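Local coordinates for putative branched-chain amino acid transport system substrate-binding protein (Rhodopseudomonas palustris, PDB 3TX6) that probably binds lignin-derived aromatic acids, p-coumarate and its relatives, in the periplasm and delivers them to an ABC transporter, at residues G11-T16 with R62-E67; L31-K36 with N268-A273; G39-K44 with V300-A305. All blocks are in the same frame, centred on the assembly; numbering follows the deposited sequence. Where two conformers were deposited one is given.

Contact 1 (G11-T16 with R62-E67); sequences GITVTT and RRFVTE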
loop_
_atom_site.group_PDB
_atom_site.type_symbol
_atom_site.label_atom_id
_atom_site.label_comp_id
_atom_site.label_asym_id
_atom_site.label_seq_id
_atom_site.Cartn_x
_atom_site.Cartn_y
_atom_site.Cartn_z
ATOM N N GLY A 11 6.629 11.630 12.621
ATOM C CA GLY A 11 7.476 11.795 11.447
ATOM C C GLY A 11 7.081 10.885 10.323
ATOM O O GLY A 11 6.826 9.692 10.525
ATOM N N ILE A 12 7.070 11.450 9.124
ATOM C CA ILE A 12 6.634 10.756 7.931
ATOM C C ILE A 12 7.696 10.897 6.853
ATOM O O ILE A 12 8.066 12.021 6.493
ATOM C CB ILE A 12 5.311 11.327 7.426
ATOM C CG1 ILE A 12 4.297 11.358 8.599
ATOM C CG2 ILE A 12 4.796 10.509 6.228
ATOM C CD1 ILE A 12 2.892 11.770 8.240
ATOM N N THR A 13 8.169 9.756 6.333
ATOM C CA THR A 13 9.025 9.765 5.161
ATOM C C THR A 13 8.314 9.080 4.021
ATOM O O THR A 13 7.869 7.943 4.159
ATOM C CB THR A 13 10.446 9.137 5.434
ATOM O OG1 THR A 13 11.304 9.348 4.276
ATOM C CG2 THR A 13 10.418 7.693 5.897
ATOM N N VAL A 14 8.150 9.810 2.912
ATOM C CA VAL A 14 7.517 9.283 1.748
ATOM C C VAL A 14 8.279 9.699 0.493
ATOM O O VAL A 14 9.231 10.466 0.549
ATOM C CB VAL A 14 6.030 9.725 1.672
ATOM C CG1 VAL A 14 5.170 9.003 2.707
ATOM C CG2 VAL A 14 5.921 11.244 1.745
ATOM N N THR A 15 7.870 9.134 -0.628
ATOM C CA THR A 15 8.603 9.294 -1.883
ATOM C C THR A 15 7.868 10.278 -2.793
ATOM O O THR A 15 6.880 9.935 -3.474
ATOM C CB THR A 15 8.740 7.940 -2.588
ATOM O OG1 THR A 15 9.295 6.973 -1.666
ATOM C CG2 THR A 15 9.605 8.106 -3.883
ATOM N N THR A 16 8.375 11.501 -2.808
ATOM C CA THR A 16 7.750 12.568 -3.570
ATOM C C THR A 16 8.611 13.029 -4.757
ATOM O O THR A 16 8.214 13.938 -5.479
ATOM C CB THR A 16 7.355 13.748 -2.691
ATOM O OG1 THR A 16 8.518 14.308 -2.067
ATOM C CG2 THR A 16 6.344 13.348 -1.672
ATOM N N ARG A 62 15.775 8.221 11.276
ATOM C CA ARG A 62 16.624 8.540 12.381
ATOM C C ARG A 62 16.450 9.985 12.841
ATOM O O ARG A 62 16.396 10.236 14.037
ATOM C CB ARG A 62 18.080 8.233 12.023
ATOM C CG ARG A 62 19.079 8.577 13.111
ATOM C CD ARG A 62 18.789 7.989 14.487
ATOM N NE ARG A 62 18.734 6.550 14.425
ATOM C CZ ARG A 62 18.502 5.744 15.467
ATOM N NH1 ARG A 62 18.228 6.259 16.651
ATOM N NH2 ARG A 62 18.424 4.426 15.287
ATOM N N ARG A 63 16.335 10.922 11.891
ATOM C CA ARG A 63 16.098 12.318 12.259
ATOM C C ARG A 63 14.818 12.417 13.077
ATOM O O ARG A 63 14.738 13.121 14.062
ATOM C CB ARG A 63 15.945 13.220 11.032
ATOM C CG ARG A 63 17.228 13.526 10.290
ATOM C CD ARG A 63 17.053 14.469 9.105
ATOM N NE ARG A 63 16.577 15.742 9.591
ATOM C CZ ARG A 63 15.949 16.661 8.886
ATOM N NH1 ARG A 63 15.714 16.519 7.611
ATOM N NH2 ARG A 63 15.567 17.770 9.508
ATOM N N PHE A 64 13.786 11.666 12.704
ATOM C CA PHE A 64 12.557 11.728 13.447
ATOM C C PHE A 64 12.734 11.212 14.869
ATOM O O PHE A 64 12.164 11.758 15.800
ATOM C CB PHE A 64 11.426 10.910 12.801
ATOM C CG PHE A 64 11.110 11.283 11.380
ATOM C CD1 PHE A 64 11.133 12.595 10.962
ATOM C CD2 PHE A 64 10.671 10.303 10.494
ATOM C CE1 PHE A 64 10.788 12.930 9.671
ATOM C CE2 PHE A 64 10.362 10.622 9.199
ATOM C CZ PHE A 64 10.393 11.936 8.791
ATOM N N VAL A 65 13.453 10.103 15.017
ATOM C CA VAL A 65 13.395 9.391 16.292
ATOM C C VAL A 65 14.305 10.069 17.276
ATOM O O VAL A 65 14.007 9.998 18.491
ATOM C CB VAL A 65 13.581 7.822 16.187
ATOM C CG1 VAL A 65 12.605 7.150 15.239
ATOM C CG2 VAL A 65 14.961 7.438 15.800
ATOM N N THR A 66 15.306 10.803 16.777
ATOM C CA THR A 66 16.366 11.422 17.563
ATOM C C THR A 66 16.345 12.998 17.629
ATOM O O THR A 66 16.376 13.639 18.699
ATOM C CB THR A 66 17.732 10.880 17.041
ATOM O OG1 THR A 66 18.007 9.545 17.584
ATOM C CG2 THR A 66 18.788 11.871 17.321
ATOM N N GLU A 67 16.198 13.635 16.506
ATOM C CA GLU A 67 16.102 15.065 16.427
ATOM C C GLU A 67 14.686 15.534 16.861
ATOM O O GLU A 67 14.529 16.464 17.675
ATOM C CB GLU A 67 16.476 15.397 14.978
ATOM C CG GLU A 67 16.510 16.823 14.518
ATOM C CD GLU A 67 16.624 16.935 12.989
ATOM O OE1 GLU A 67 17.586 16.403 12.335
ATOM O OE2 GLU A 67 15.694 17.564 12.406
#

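Contact 2 (L31-K36 with N268-A273); sequences LEFVAK and NTAYEA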
loop_
_atom_site.group_PDB
_atom_site.type_symbol
_atom_site.label_atom_id
_atom_site.label_comp_id
_atom_site.label_asym_id
_atom_site.label_seq_id
_atom_site.Cartn_x
_atom_site.Cartn_y
_atom_site.Cartn_z
ATOM N N LEU A 31 -2.227 14.467 4.082
ATOM C CA LEU A 31 -2.002 14.978 5.415
ATOM C C LEU A 31 -2.769 16.287 5.688
ATOM O O LEU A 31 -2.985 16.666 6.865
ATOM C CB LEU A 31 -0.512 15.216 5.649
ATOM C CG LEU A 31 0.397 13.973 5.489
ATOM C CD1 LEU A 31 1.857 14.375 5.586
ATOM C CD2 LEU A 31 0.030 12.911 6.515
ATOM N N GLU A 32 -3.234 16.969 4.630
ATOM C CA GLU A 32 -4.060 18.172 4.824
ATOM C C GLU A 32 -5.423 17.850 5.470
ATOM O O GLU A 32 -6.050 18.716 6.075
ATOM C CB GLU A 32 -4.261 18.860 3.471
ATOM C CG GLU A 32 -5.065 20.172 3.572
ATOM C CD GLU A 32 -5.071 21.001 2.306
ATOM O OE1 GLU A 32 -4.322 20.677 1.365
ATOM O OE2 GLU A 32 -5.823 21.994 2.281
ATOM N N PHE A 33 -5.846 16.590 5.314
ATOM C CA PHE A 33 -7.200 16.150 5.606
ATOM C C PHE A 33 -7.342 15.313 6.860
ATOM O O PHE A 33 -8.448 14.923 7.213
ATOM C CB PHE A 33 -7.803 15.459 4.399
ATOM C CG PHE A 33 -7.611 16.241 3.137
ATOM C CD1 PHE A 33 -7.989 17.570 3.075
ATOM C CD2 PHE A 33 -6.968 15.696 2.056
ATOM C CE1 PHE A 33 -7.792 18.314 1.927
ATOM C CE2 PHE A 33 -6.748 16.446 0.931
ATOM C CZ PHE A 33 -7.158 17.768 0.865
ATOM N N VAL A 34 -6.217 15.046 7.514
ATOM C CA VAL A 34 -6.187 14.252 8.751
ATOM C C VAL A 34 -6.373 15.162 9.952
ATOM O O VAL A 34 -6.267 16.376 9.846
ATOM C CB VAL A 34 -4.891 13.403 8.853
ATOM C CG1 VAL A 34 -4.761 12.514 7.607
ATOM C CG2 VAL A 34 -3.655 14.249 9.048
ATOM N N ALA A 35 -6.592 14.547 11.110
ATOM C CA ALA A 35 -6.774 15.279 12.378
ATOM C C ALA A 35 -5.574 16.178 12.623
ATOM O O ALA A 35 -4.436 15.765 12.369
ATOM C CB ALA A 35 -6.910 14.305 13.524
ATOM N N LYS A 36 -5.890 17.381 13.122
ATOM C CA LYS A 36 -4.942 18.386 13.616
ATOM C C LYS A 36 -4.522 18.131 15.076
ATOM O O LYS A 36 -3.469 18.585 15.514
ATOM C CB LYS A 36 -5.576 19.795 13.545
ATOM C CG LYS A 36 -5.598 20.419 12.160
ATOM C CD LYS A 36 -6.356 21.750 12.138
ATOM C CE LYS A 36 -5.636 22.796 12.980
ATOM N NZ LYS A 36 -6.493 23.924 13.417
ATOM N N ASN A 268 -11.942 10.896 0.049
ATOM C CA ASN A 268 -12.120 11.204 -1.347
ATOM C C ASN A 268 -12.820 12.570 -1.599
ATOM O O ASN A 268 -12.415 13.324 -2.481
ATOM C CB ASN A 268 -12.853 10.070 -2.081
ATOM C CG ASN A 268 -12.038 8.817 -2.170
ATOM O OD1 ASN A 268 -10.844 8.825 -1.890
ATOM N ND2 ASN A 268 -12.660 7.736 -2.634
ATOM N N THR A 269 -13.839 12.908 -0.825
ATOM C CA THR A 269 -14.481 14.215 -0.972
ATOM C C THR A 269 -13.430 15.318 -0.783
ATOM O O THR A 269 -13.342 16.248 -1.569
ATOM C CB THR A 269 -15.671 14.357 -0.006
ATOM O OG1 THR A 269 -16.619 13.340 -0.313
ATOM C CG2 THR A 269 -16.283 15.700 -0.140
ATOM N N ALA A 270 -12.616 15.194 0.250
ATOM C CA ALA A 270 -11.619 16.217 0.569
ATOM C C ALA A 270 -10.535 16.284 -0.540
ATOM O O ALA A 270 -10.204 17.351 -1.047
ATOM C CB ALA A 270 -10.991 15.942 1.919
ATOM N N TYR A 271 -9.978 15.126 -0.882
ATOM C CA TYR A 271 -8.872 15.065 -1.822
ATOM C C TYR A 271 -9.344 15.532 -3.208
ATOM O O TYR A 271 -8.654 16.296 -3.877
ATOM C CB TYR A 271 -8.298 13.628 -1.897
ATOM C CG TYR A 271 -6.893 13.593 -2.470
ATOM C CD1 TYR A 271 -6.681 13.718 -3.862
ATOM C CD2 TYR A 271 -5.782 13.548 -1.661
ATOM C CE1 TYR A 271 -5.400 13.746 -4.399
ATOM C CE2 TYR A 271 -4.527 13.582 -2.187
ATOM C CZ TYR A 271 -4.334 13.727 -3.568
ATOM O OH TYR A 271 -3.040 13.794 -4.079
ATOM N N GLU A 272 -10.509 15.049 -3.625
ATOM C CA GLU A 272 -11.005 15.374 -4.962
ATOM C C GLU A 272 -11.542 16.807 -5.041
ATOM O O GLU A 272 -11.504 17.385 -6.103
ATOM C CB GLU A 272 -12.021 14.315 -5.410
ATOM C CG GLU A 272 -11.335 12.937 -5.462
ATOM C CD GLU A 272 -12.195 11.808 -5.973
ATOM O OE1 GLU A 272 -13.414 11.800 -5.674
ATOM O OE2 GLU A 272 -11.643 10.910 -6.672
ATOM N N ALA A 273 -11.994 17.394 -3.938
ATOM C CA ALA A 273 -12.335 18.823 -3.948
ATOM C C ALA A 273 -11.101 19.702 -4.233
ATOM O O ALA A 273 -11.178 20.646 -5.024
ATOM C CB ALA A 273 -13.031 19.242 -2.663
#

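Contact 3 (G39-K44 with V300-A305); sequences GGHPLK and VALKTA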
loop_
_atom_site.group_PDB
_atom_site.type_symbol
_atom_site.label_atom_id
_atom_site.label_comp_id
_atom_site.label_asym_id
_atom_site.label_seq_id
_atom_site.Cartn_x
_atom_site.Cartn_y
_atom_site.Cartn_z
ATOM N N GLY A 39 -7.261 14.083 21.198
ATOM C CA GLY A 39 -7.391 14.159 22.661
ATOM C C GLY A 39 -7.021 15.532 23.193
ATOM O O GLY A 39 -6.635 15.675 24.353
ATOM N N GLY A 40 -7.134 16.548 22.338
ATOM C CA GLY A 40 -6.744 17.903 22.722
ATOM C C GLY A 40 -5.272 18.180 22.544
ATOM O O GLY A 40 -4.826 19.332 22.716
ATOM N N HIS A 41 -4.501 17.148 22.190
ATOM C CA HIS A 41 -3.077 17.328 21.963
ATOM C C HIS A 41 -2.835 17.621 20.502
ATOM O O HIS A 41 -3.213 16.819 19.635
ATOM C CB HIS A 41 -2.269 16.123 22.393
ATOM C CG HIS A 41 -2.368 15.837 23.868
ATOM N ND1 HIS A 41 -1.425 16.223 24.763
ATOM C CD2 HIS A 41 -3.351 15.208 24.595
ATOM C CE1 HIS A 41 -1.824 15.860 25.994
ATOM N NE2 HIS A 41 -2.971 15.227 25.896
ATOM N N PRO A 42 -2.209 18.764 20.201
ATOM C CA PRO A 42 -1.869 19.052 18.792
ATOM C C PRO A 42 -0.921 17.990 18.222
ATOM O O PRO A 42 -0.045 17.477 18.942
ATOM C CB PRO A 42 -1.184 20.424 18.836
ATOM C CG PRO A 42 -1.128 20.835 20.246
ATOM C CD PRO A 42 -1.648 19.755 21.132
ATOM N N LEU A 43 -1.075 17.684 16.941
ATOM C CA LEU A 43 -0.187 16.764 16.249
ATOM C C LEU A 43 0.856 17.650 15.543
ATOM O O LEU A 43 0.526 18.610 14.835
ATOM C CB LEU A 43 -0.958 15.942 15.235
ATOM C CG LEU A 43 -2.126 15.103 15.728
ATOM C CD1 LEU A 43 -2.575 14.144 14.632
ATOM C CD2 LEU A 43 -1.781 14.376 17.023
ATOM N N LYS A 44 2.115 17.326 15.776
ATOM C CA LYS A 44 3.222 17.970 15.120
ATOM C C LYS A 44 3.697 16.946 14.104
ATOM O O LYS A 44 4.249 15.917 14.470
ATOM C CB LYS A 44 4.330 18.300 16.126
ATOM C CG LYS A 44 5.589 18.840 15.491
ATOM C CD LYS A 44 5.388 20.230 14.923
ATOM C CE LYS A 44 6.695 20.854 14.420
ATOM N NZ LYS A 44 6.484 22.096 13.616
ATOM N N VAL A 300 -5.972 5.967 23.963
ATOM C CA VAL A 300 -5.654 4.884 24.875
ATOM C C VAL A 300 -4.297 5.129 25.566
ATOM O O VAL A 300 -4.204 5.080 26.819
ATOM C CB VAL A 300 -5.682 3.506 24.178
ATOM C CG1 VAL A 300 -5.237 2.388 25.136
ATOM C CG2 VAL A 300 -7.055 3.221 23.597
ATOM N N ALA A 301 -3.300 5.456 24.760
ATOM C CA ALA A 301 -1.974 5.746 25.259
ATOM C C ALA A 301 -2.007 6.959 26.214
ATOM O O ALA A 301 -1.337 6.955 27.267
ATOM C CB ALA A 301 -0.974 5.941 24.093
ATOM N N LEU A 302 -2.787 7.981 25.874
ATOM C CA LEU A 302 -2.868 9.205 26.686
ATOM C C LEU A 302 -3.451 8.969 28.112
ATOM O O LEU A 302 -3.217 9.743 29.026
ATOM C CB LEU A 302 -3.694 10.286 25.980
ATOM C CG LEU A 302 -3.046 11.041 24.808
ATOM C CD1 LEU A 302 -4.068 11.893 24.013
ATOM C CD2 LEU A 302 -1.875 11.879 25.268
ATOM N N LYS A 303 -4.190 7.882 28.289
ATOM C CA LYS A 303 -4.723 7.539 29.579
ATOM C C LYS A 303 -3.653 7.287 30.594
ATOM O O LYS A 303 -3.881 7.596 31.782
ATOM C CB LYS A 303 -5.685 6.346 29.553
ATOM C CG LYS A 303 -6.973 6.617 28.837
ATOM C CD LYS A 303 -7.870 5.372 28.815
ATOM C CE LYS A 303 -9.208 5.660 28.150
ATOM N NZ LYS A 303 -10.062 4.458 28.181
ATOM N N THR A 304 -2.526 6.708 30.149
ATOM C CA THR A 304 -1.518 6.156 31.054
ATOM C C THR A 304 -0.086 6.678 30.842
ATOM O O THR A 304 0.819 6.331 31.589
ATOM C CB THR A 304 -1.491 4.633 30.964
ATOM O OG1 THR A 304 -1.087 4.241 29.649
ATOM C CG2 THR A 304 -2.876 4.024 31.334
ATOM N N ALA A 305 0.139 7.509 29.829
ATOM C CA ALA A 305 1.478 7.956 29.489
ATOM C C ALA A 305 1.425 9.324 28.837
ATOM O O ALA A 305 0.479 9.697 28.179
ATOM C CB ALA A 305 2.168 6.944 28.551
#

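Contact 1 (G11-T16 with R62-E67)
Phe64 lays its ring flat upon Gly11. The Gly11 CA lies 3.5 Å from the ring centroid and only 7° off the ring normal, a CH-pi contact over the middle of one face. A CB on Gly11 would run into the ring, so the bare glycine is what lets a phenyl group come down on the strand backbone. Beyond the glycine the ring follows the peptide: Phe64 CE2 stands 3.5 Å from Gly11 C, and CZ reaches Ile12 O obliquely at 3.3 Å. At the ring's edge, near its plane, CE2 approaches Thr13 N at 3.7 Å. With CG beside Phe64's own backbone N and anti to its carbonyl carbon (chi1 -57°), the ring leaves the helix toward the sheet. Thr13 is set by its hydroxyl, since OG1 hydrogen-bonds Asp50 and Asn60. On the solvent side of the helix, Arg63 and Glu67 form a two-pronged salt bridge, NE to OE1 and NH2 to OE2. Strand 11-14 and helix 62-67 run nearly antiparallel (168°). Helix 54-67 links strands 41-49 and 72-75 in a beta-alpha-beta crossover that passes over strand 8-14, lying between them in the sheet, and Phe64 also touches Ile46, Leu48 and Ile73 of those flanking strands.

Contact 2 (L31-K36 with N268-A273)
With CG anti to the carbonyl carbon and beside the backbone N (chi1 -48°), the ring of Phe33 swings out of its loop and turns one face to Ala270; Tyr271, whose CG is anti to N (chi1 -161°), brings its ring round next to it. The Ala270 methyl is the main touch. Its CB lies 3.8 Å from the Phe33 ring centroid, 20° off the normal, displaced toward the rim where CG and CD1 are its nearest atoms, CB to CG being 3.6 Å. The far end of the ring leans on the helix backbone: Phe33 CE2 is 3.7 Å from Tyr271 CA, while CZ is 3.6 Å from Ala270 O. Between the two aromatic side chains CE2 of Phe33 meets CD2 of Tyr271 at 4.0 Å, obliquely. In this two-lobed periplasmic-binding fold the contact joins the loop after helix 21-29 to helix 261-275, far along the chain. The Phe33 ring is sandwiched, with CB of its own neighbour Glu32 over the face opposite Ala270. An alanine here would remove the ring, which would probably open a gap between Glu32 CB and Ala270 CB and leave the Ala270 methyl without its aromatic partner. A salt bridge from Glu32 to Lys274 ties the same two elements, and Tyr271 OH makes a weak hydrogen bond to Asn29.

Contact 3 (G39-K44 with V300-A305)
A tight beta-hairpin turn, Gly39-Gly40, leads into strand 41-49, and at its foot His41 and the turn glycine Gly39 meet Leu302 near the C-terminal end of helix 282-304. Leu302 uses both methyls on the imidazole. CD2 stands over one face, 3.8 Å from the centroid of the His41 ring and 23° off its normal, shifted toward the rim; its nearest ring atoms are NE2, 3.6 Å from Leu302 CD2, and the ring's own CD2. The other methyl, Leu302 CD1, comes closer still, to 3.4 Å from His41 CD2, so the leucine fork spans the side of the ring bearing CD2 and NE2. The imidazole and the leucine branch point opposite ways and overlap alongside rather than meeting end to end. Leu302 CD1 also reaches the turn, 4.2 Å from Gly39 CA. Both glycines have positive phi, with backbone angles close to those of a type I' turn, a turn common in two-residue beta-hairpins, here closing strands 37-38 and 41-49 at the edge of the mixed sheet that also holds strand 8-14. A CB on Gly39 would point at the helix and collide with Leu302 CD1, so the bare backbone makes room for that methyl. Across the ring from the CD2-NE2 bond, ND1 is hydrogen-bonded to the backbone O of Asn6, which helps hold the imidazole's rotation (chi2 -99°) and keep a face turned to the leucine. Pro307, in the loop that follows the helix, touches both His41 and Leu302, while Ile8 of neighbouring strand 8-14 also lies against His41. On a different side of the helix Ala301 packs on Phe312, Ala315 and Ile316 of helix 310-322.

Contacts 1, 2 and 3 are spaced almost evenly, their centres 20 to 22 Å apart. Contacts 1 and 3 lie on neighbouring strands 8-14 and 41-49 of one sheet but do not touch, their nearest atoms being about 5 Å apart. Contact 2 meets both: Ile12 packs on Leu31, and Lys36 O lies 2.9 Å from Leu43 N, a probable hydrogen bond of the hairpin that leads on from the loop of contact 2. Contact 1 has a side chain, that of Thr13, about 13 Å from the bound 3-(4-hydroxy-phenyl)pyruvic acid; contact 3 is peripheral, its centre about 27 Å from the chain's centre.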